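Local coordinates for F-actin-capping protein subunit alpha (Plasmodium berghei, PDB 7A0H) that probably binds the fast-growing barbed ends of actin filaments as an atypical homodimer, blocking subunit exchange there without severing the filament, at residues I45-I48 with I49-Y52; I112-K115 with Y116-A119; S273-L276 with I277-R281. All coordinates share one frame; numbering follows the deposited sequence.

Followed from the N terminus, the three contacts occur one after another; none nests in or crosses another, and each spans a few consecutive residues and closes no long loop. Contact 1 is a turn of helix 39-55, which leans on the two helices before it. Contact 2 opens helix 112-131 and faces the five-stranded antiparallel sheet and helix 243-266. Contact 3 is a compact turn between strand 268-270 and strand 283-285, near the C terminus, where the second subunit packs. Contacts 2 and 3 lie on opposite sides of the chain's centre, their centres about 51 Å apart; contacts 1 and 2 have centres about 32 Å apart.

Contact 1: I45-I48 with I49-Y52; sequences IEDI and ISKY
The flat peptide carbonyl of Asp47 is met by two donors from the following turn, and neither comes through its face. One is the ordinary helical bond from Lys51 N, 3.1 Å from Asp47 O; the other is Ser50 OG, which approaches from the side at 2.7 Å from Asp47 O, tilted 21° from the carbonyl plane. This is a serine folded back on its own alpha-helix, in helix 39-55, the third of the N-terminal helices. The torsion of Ser50 explains the bond: chi1 of 62° sets OG between the backbone N and the carbonyl carbon, close enough to the preceding turn to give its proton to a carbonyl already used by the main chain.

The carboxylate of Asp47 joins the same polar patch through water: one water molecule bridges the two side chains, 2.9 Å from Asp47 OD1 and 3.1 Å from Ser50 OG. Glu46 doubles back at chi2, and its OE2 comes within 4.0 Å of Ser50 CB; both residues also rest on His93.

Greasier residues face elsewhere. Ile45 and Ile49 meet through CG2 and CG1, 4.3 Å apart, and they pack on helix 21-35 at Ile28 and Val24, while Ile48 touches Arg13 and Leu16 of helix 3-18. The Tyr52 ring leads away from the preceding turn to Pro21, and Lys51 bends off to a salt bridge with Asp55. At the Tyr52 backbone, N donates to Ile48 O at 3.0 Å.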
loop_
_atom_site.group_PDB
_atom_site.type_symbol
_atom_site.label_atom_id
_atom_site.label_comp_id
_atom_site.label_asym_id
_atom_site.label_seq_id
_atom_site.Cartn_x
_atom_site.Cartn_y
_atom_site.Cartn_z
ATOM N N ILE A 45 10.749 14.490 13.506
ATOM C CA ILE A 45 9.665 14.344 12.562
ATOM C C ILE A 45 9.865 15.340 11.435
ATOM O O ILE A 45 9.684 15.002 10.262
ATOM C CB ILE A 45 8.316 14.525 13.258
ATOM C CG1 ILE A 45 7.999 13.364 14.202
ATOM C CG2 ILE A 45 7.156 14.568 12.238
ATOM C CD1 ILE A 45 6.722 13.632 15.076
ATOM N N GLU A 46 10.229 16.586 11.764
ATOM C CA GLU A 46 10.447 17.570 10.714
ATOM C C GLU A 46 11.543 17.113 9.740
ATOM O O GLU A 46 11.391 17.270 8.540
ATOM C CB GLU A 46 10.784 18.940 11.295
ATOM C CG GLU A 46 10.784 20.062 10.157
ATOM C CD GLU A 46 12.087 20.161 9.371
ATOM O OE1 GLU A 46 13.124 19.659 9.871
ATOM O OE2 GLU A 46 12.100 20.792 8.272
ATOM N N ASP A 47 12.637 16.525 10.234
ATOM C CA ASP A 47 13.679 16.032 9.344
ATOM C C ASP A 47 13.158 14.937 8.434
ATOM O O ASP A 47 13.322 14.993 7.209
ATOM C CB ASP A 47 14.896 15.574 10.141
ATOM C CG ASP A 47 15.741 16.767 10.545
ATOM O OD1 ASP A 47 15.917 17.654 9.656
ATOM O OD2 ASP A 47 16.164 16.888 11.715
ATOM N N ILE A 48 12.497 13.951 9.004
ATOM C CA ILE A 48 11.977 12.860 8.198
ATOM C C ILE A 48 11.023 13.376 7.121
ATOM O O ILE A 48 10.982 12.861 5.994
ATOM C CB ILE A 48 11.263 11.840 9.098
ATOM C CG1 ILE A 48 12.280 10.892 9.678
ATOM C CG2 ILE A 48 10.194 11.140 8.303
ATOM C CD1 ILE A 48 11.646 9.944 10.678
ATOM N N ILE A 49 10.218 14.371 7.450
ATOM C CA ILE A 49 9.272 14.824 6.452
ATOM C C ILE A 49 9.986 15.656 5.374
ATOM O O ILE A 49 9.640 15.601 4.193
ATOM C CB ILE A 49 8.144 15.586 7.137
ATOM C CG1 ILE A 49 7.287 14.598 7.939
ATOM C CG2 ILE A 49 7.228 16.249 6.188
ATOM C CD1 ILE A 49 6.520 13.595 7.039
ATOM N N SER A 50 10.975 16.456 5.741
ATOM C CA SER A 50 11.650 17.227 4.720
ATOM C C SER A 50 12.299 16.306 3.697
ATOM O O SER A 50 12.305 16.605 2.513
ATOM C CB SER A 50 12.676 18.147 5.360
ATOM O OG SER A 50 13.679 17.391 6.038
ATOM N N LYS A 51 12.876 15.206 4.136
ATOM C CA LYS A 51 13.511 14.291 3.207
ATOM C C LYS A 51 12.465 13.597 2.358
ATOM O O LYS A 51 12.638 13.421 1.146
ATOM C CB LYS A 51 14.340 13.278 3.978
ATOM C CG LYS A 51 15.040 12.235 3.111
ATOM C CD LYS A 51 16.186 12.829 2.311
ATOM C CE LYS A 51 17.111 11.747 1.742
ATOM N NZ LYS A 51 16.545 11.129 0.511
ATOM N N TYR A 52 11.426 13.103 3.005
ATOM C CA TYR A 52 10.263 12.621 2.283
ATOM C C TYR A 52 9.820 13.599 1.197
ATOM O O TYR A 52 9.572 13.205 0.048
ATOM C CB TYR A 52 9.157 12.388 3.316
ATOM C CG TYR A 52 7.923 11.894 2.724
ATOM C CD1 TYR A 52 7.750 10.552 2.483
ATOM C CD2 TYR A 52 6.931 12.781 2.338
ATOM C CE1 TYR A 52 6.602 10.084 1.892
ATOM C CE2 TYR A 52 5.781 12.332 1.736
ATOM C CZ TYR A 52 5.617 10.979 1.522
ATOM O OH TYR A 52 4.449 10.522 0.956
HETATM O O HOH W 1 15.284 19.579 7.590
#

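Contact 2: I112-K115 with Y116-A119; sequences ILEK and YRVA
Glu114 and Arg117 lie alongside each other in the opening turns of helix 112-131, an i to i+3 salt bridge on an alpha-helix that packs against the five-stranded antiparallel sheet. Arg117 offers its side rather than its end, and the two nitrogens grip one oxygen each: NE is 2.9 Å from Glu114 OE1 and NH2 is 3.0 Å from Glu114 OE2. Both oxygens lie almost in the guanidinium plane and are met on their syn sides, although the two flat groups are turned 28° against each other. Glu114 reaches this position because its chain bends at chi2 (60°), and Arg117 turns back at chi3 (68°). Lys86 adds a salt bridge to Glu114 OE2, and together with Arg117 it would be expected to favour a charged carboxylate. Bonds from Arg117 NH1 to Asn84 OD1 and Val162 O position the guanidinium.

The tightly packed part comprises Leu113, Tyr116 and Arg117. The Tyr116 ring runs beside Ile112, whose CG1 touches Tyr116 CE2 at 3.9 Å, and Ile112 O sits at the ring edge, 3.5 Å from Tyr116 CD2. Phe246 and Phe200 add edge-to-face contacts to the same ring, while Leu113 and Arg117 reach strands 154-167 and 170-183.

The solvent side is looser. Lys115 is exposed and extends away from the following turn, its backbone O taking the bond from Ala119 N. Val118, one turn on from Glu114, passes it at an angle, its CG2 methyl 3.3 Å from Glu114 OE2.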
loop_
_atom_site.group_PDB
_atom_site.type_symbol
_atom_site.label_atom_id
_atom_site.label_comp_id
_atom_site.label_asym_id
_atom_site.label_seq_id
_atom_site.Cartn_x
_atom_site.Cartn_y
_atom_site.Cartn_z
ATOM N N ILE A 112 27.097 31.623 -19.669
ATOM C CA ILE A 112 26.610 30.750 -20.726
ATOM C C ILE A 112 25.732 29.626 -20.149
ATOM O O ILE A 112 24.627 29.371 -20.647
ATOM C CB ILE A 112 27.813 30.295 -21.572
ATOM C CG1 ILE A 112 27.386 29.407 -22.721
ATOM C CG2 ILE A 112 28.796 29.496 -20.820
ATOM C CD1 ILE A 112 26.713 30.170 -23.821
ATOM N N LEU A 113 26.116 29.048 -19.020
ATOM C CA LEU A 113 25.266 28.048 -18.357
ATOM C C LEU A 113 23.829 28.512 -18.189
ATOM O O LEU A 113 22.871 27.786 -18.463
ATOM C CB LEU A 113 25.827 27.756 -16.967
ATOM C CG LEU A 113 25.037 26.756 -16.130
ATOM C CD1 LEU A 113 25.060 25.390 -16.846
ATOM C CD2 LEU A 113 25.633 26.681 -14.775
ATOM N N GLU A 114 23.664 29.699 -17.662
ATOM C CA GLU A 114 22.322 30.236 -17.503
ATOM C C GLU A 114 21.636 30.332 -18.858
ATOM O O GLU A 114 20.412 30.270 -18.946
ATOM C CB GLU A 114 22.392 31.590 -16.762
ATOM C CG GLU A 114 21.071 32.372 -16.567
ATOM C CD GLU A 114 20.012 31.614 -15.757
ATOM O OE1 GLU A 114 20.357 30.535 -15.211
ATOM O OE2 GLU A 114 18.852 32.117 -15.689
ATOM N N LYS A 115 22.385 30.522 -19.927
ATOM C CA LYS A 115 21.733 30.615 -21.230
ATOM C C LYS A 115 21.210 29.248 -21.652
ATOM O O LYS A 115 20.072 29.117 -22.125
ATOM C CB LYS A 115 22.742 31.149 -22.250
ATOM C CG LYS A 115 23.015 32.649 -22.230
ATOM C CD LYS A 115 23.968 33.036 -23.404
ATOM C CE LYS A 115 24.387 34.514 -23.376
ATOM N NZ LYS A 115 25.850 34.722 -23.722
ATOM N N TYR A 116 21.959 28.194 -21.354
ATOM C CA TYR A 116 21.422 26.855 -21.558
ATOM C C TYR A 116 20.155 26.635 -20.746
ATOM O O TYR A 116 19.159 26.121 -21.276
ATOM C CB TYR A 116 22.503 25.865 -21.171
ATOM C CG TYR A 116 23.525 25.564 -22.252
ATOM C CD1 TYR A 116 23.286 24.604 -23.227
ATOM C CD2 TYR A 116 24.710 26.249 -22.314
ATOM C CE1 TYR A 116 24.234 24.291 -24.213
ATOM C CE2 TYR A 116 25.649 25.957 -23.274
ATOM C CZ TYR A 116 25.388 24.984 -24.232
ATOM O OH TYR A 116 26.291 24.689 -25.174
ATOM N N ARG A 117 20.176 27.046 -19.450
ATOM C CA ARG A 117 19.043 26.828 -18.541
ATOM C C ARG A 117 17.827 27.590 -19.032
ATOM O O ARG A 117 16.687 27.073 -19.013
ATOM C CB ARG A 117 19.419 27.270 -17.093
ATOM C CG ARG A 117 18.368 26.783 -15.968
ATOM C CD ARG A 117 18.400 27.631 -14.656
ATOM N NE ARG A 117 17.891 28.958 -14.952
ATOM C CZ ARG A 117 16.613 29.265 -15.146
ATOM N NH1 ARG A 117 15.648 28.357 -15.023
ATOM N NH2 ARG A 117 16.323 30.520 -15.437
ATOM N N VAL A 118 18.041 28.840 -19.422
ATOM C CA VAL A 118 16.909 29.646 -19.875
ATOM C C VAL A 118 16.278 28.969 -21.094
ATOM O O VAL A 118 15.047 28.779 -21.140
ATOM C CB VAL A 118 17.333 31.079 -20.171
ATOM C CG1 VAL A 118 16.261 31.804 -20.899
ATOM C CG2 VAL A 118 17.655 31.901 -18.789
ATOM N N ALA A 119 17.123 28.573 -22.082
ATOM C CA ALA A 119 16.613 27.942 -23.297
ATOM C C ALA A 119 15.916 26.623 -22.964
ATOM O O ALA A 119 14.827 26.310 -23.478
ATOM C CB ALA A 119 17.767 27.659 -24.285
#

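Contact 3: S273-L276 with I277-R281; sequences SSDL and IKNTR
Asp275 and Asn279 are brought together by two different first torsions. In the aspartate, chi1 of 74° holds the carboxylate over its own backbone, wedged between N and the carbonyl carbon; in the asparagine, chi1 of -153° swings the amide away from its N and back across the turn. Asn279 ND2 then lies 2.5 Å from Asp275 OD1, on the syn side and only slightly out of the carboxylate plane, but the bond is bent and OD1 is tilted out of the amide plane. It is also unusually short, and its exact length is best treated with caution. Carboxylate and amide planes stand 80° apart, nearly perpendicular.

The same oxygen has a second donor: Ser273 OG sits 3.0 Å from Asp275 OD1, above the carboxylate plane. Two bonds of different direction would be expected to limit rotation of the aspartate, if the short one is real as modelled. Lys278 lays its aliphatic stem across the other flank, CG 3.4 Å from Asp275 CB, while its ammonium stays well away, Asp275 OD2 and Lys278 NZ being 6.5 Å apart.

The main chain also closes the turn: Asn279 N donates to Leu276 O at 2.8 Å as the 3-10 segment ends. Lys282 NZ also bonds Leu276 O and Asn279 O. The turn forms part of the interface with the second subunit, Leu276 packing on Ile269 of that subunit and Ser274 O bonding to its Asn266 ND2.

The asparagine also works forward along the chain. Its OD1 accepts from Arg281 N at 3.0 Å, two residues on, and this side-chain-to-backbone bond is the defining feature of an Asx turn.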
loop_
_atom_site.group_PDB
_atom_site.type_symbol
_atom_site.label_atom_id
_atom_site.label_comp_id
_atom_site.label_asym_id
_atom_site.label_seq_id
_atom_site.Cartn_x
_atom_site.Cartn_y
_atom_site.Cartn_z
ATOM N N SER A 273 -4.404 -15.276 -14.844
ATOM C CA SER A 273 -3.860 -16.552 -14.379
ATOM C C SER A 273 -4.757 -17.113 -13.270
ATOM O O SER A 273 -5.648 -16.413 -12.781
ATOM C CB SER A 273 -2.419 -16.339 -13.907
ATOM O OG SER A 273 -1.844 -17.550 -13.459
ATOM N N SER A 274 -4.595 -18.397 -12.915
ATOM C CA SER A 274 -5.442 -19.031 -11.907
ATOM C C SER A 274 -4.963 -18.802 -10.475
ATOM O O SER A 274 -5.778 -18.716 -9.537
ATOM C CB SER A 274 -5.478 -20.531 -12.172
ATOM O OG SER A 274 -4.176 -21.055 -11.968
ATOM N N ASP A 275 -3.647 -18.760 -10.276
ATOM C CA ASP A 275 -3.004 -18.588 -8.979
ATOM C C ASP A 275 -3.053 -17.160 -8.473
ATOM O O ASP A 275 -2.236 -16.790 -7.621
ATOM C CB ASP A 275 -1.554 -19.075 -9.064
ATOM C CG ASP A 275 -0.639 -18.101 -9.827
ATOM O OD1 ASP A 275 -1.131 -17.224 -10.582
ATOM O OD2 ASP A 275 0.597 -18.214 -9.671
ATOM N N LEU A 276 -4.015 -16.362 -8.931
ATOM C CA LEU A 276 -3.957 -14.919 -8.741
ATOM C C LEU A 276 -3.688 -14.522 -7.296
ATOM O O LEU A 276 -2.871 -13.626 -7.015
ATOM C CB LEU A 276 -5.271 -14.292 -9.193
ATOM C CG LEU A 276 -5.501 -14.128 -10.684
ATOM C CD1 LEU A 276 -6.525 -13.046 -10.951
ATOM C CD2 LEU A 276 -4.224 -13.785 -11.338
ATOM N N ILE A 277 -4.382 -15.174 -6.371
ATOM C CA ILE A 277 -4.283 -14.850 -4.959
ATOM C C ILE A 277 -2.832 -14.898 -4.523
ATOM O O ILE A 277 -2.330 -13.975 -3.867
ATOM C CB ILE A 277 -5.154 -15.836 -4.163
ATOM C CG1 ILE A 277 -6.594 -15.684 -4.655
ATOM C CG2 ILE A 277 -5.052 -15.550 -2.710
ATOM C CD1 ILE A 277 -7.200 -16.968 -5.105
ATOM N N LYS A 278 -2.140 -15.977 -4.889
ATOM C CA LYS A 278 -0.715 -16.136 -4.626
ATOM C C LYS A 278 0.188 -15.383 -5.613
ATOM O O LYS A 278 1.415 -15.423 -5.431
ATOM C CB LYS A 278 -0.355 -17.628 -4.578
ATOM C CG LYS A 278 -0.584 -18.421 -5.859
ATOM C CD LYS A 278 -0.832 -19.941 -5.601
ATOM C CE LYS A 278 -2.340 -20.276 -5.469
ATOM N NZ LYS A 278 -2.724 -21.750 -5.419
ATOM N N ASN A 279 -0.360 -14.761 -6.683
ATOM C CA ASN A 279 0.441 -14.206 -7.776
ATOM C C ASN A 279 0.968 -12.805 -7.456
ATOM O O ASN A 279 0.201 -11.854 -7.247
ATOM C CB ASN A 279 -0.387 -14.187 -9.077
ATOM C CG ASN A 279 0.480 -14.255 -10.383
ATOM O OD1 ASN A 279 1.471 -13.546 -10.534
ATOM N ND2 ASN A 279 0.073 -15.107 -11.327
ATOM N N THR A 280 2.294 -12.669 -7.503
ATOM C CA THR A 280 2.920 -11.375 -7.306
ATOM C C THR A 280 2.522 -10.368 -8.376
ATOM O O THR A 280 2.612 -9.158 -8.145
ATOM C CB THR A 280 4.443 -11.505 -7.334
ATOM O OG1 THR A 280 4.855 -11.968 -8.634
ATOM C CG2 THR A 280 4.920 -12.477 -6.261
ATOM N N ARG A 281 2.185 -10.830 -9.580
ATOM C CA ARG A 281 1.886 -9.926 -10.696
ATOM C C ARG A 281 0.405 -10.071 -11.034
ATOM O O ARG A 281 0.009 -10.987 -11.760
ATOM C CB ARG A 281 2.761 -10.235 -11.916
ATOM C CG ARG A 281 4.182 -10.409 -11.567
ATOM C CD ARG A 281 4.964 -10.974 -12.693
ATOM N NE ARG A 281 6.263 -11.355 -12.149
ATOM C CZ ARG A 281 7.140 -12.143 -12.759
ATOM N NH1 ARG A 281 6.867 -12.645 -13.957
ATOM N NH2 ARG A 281 8.288 -12.438 -12.157
#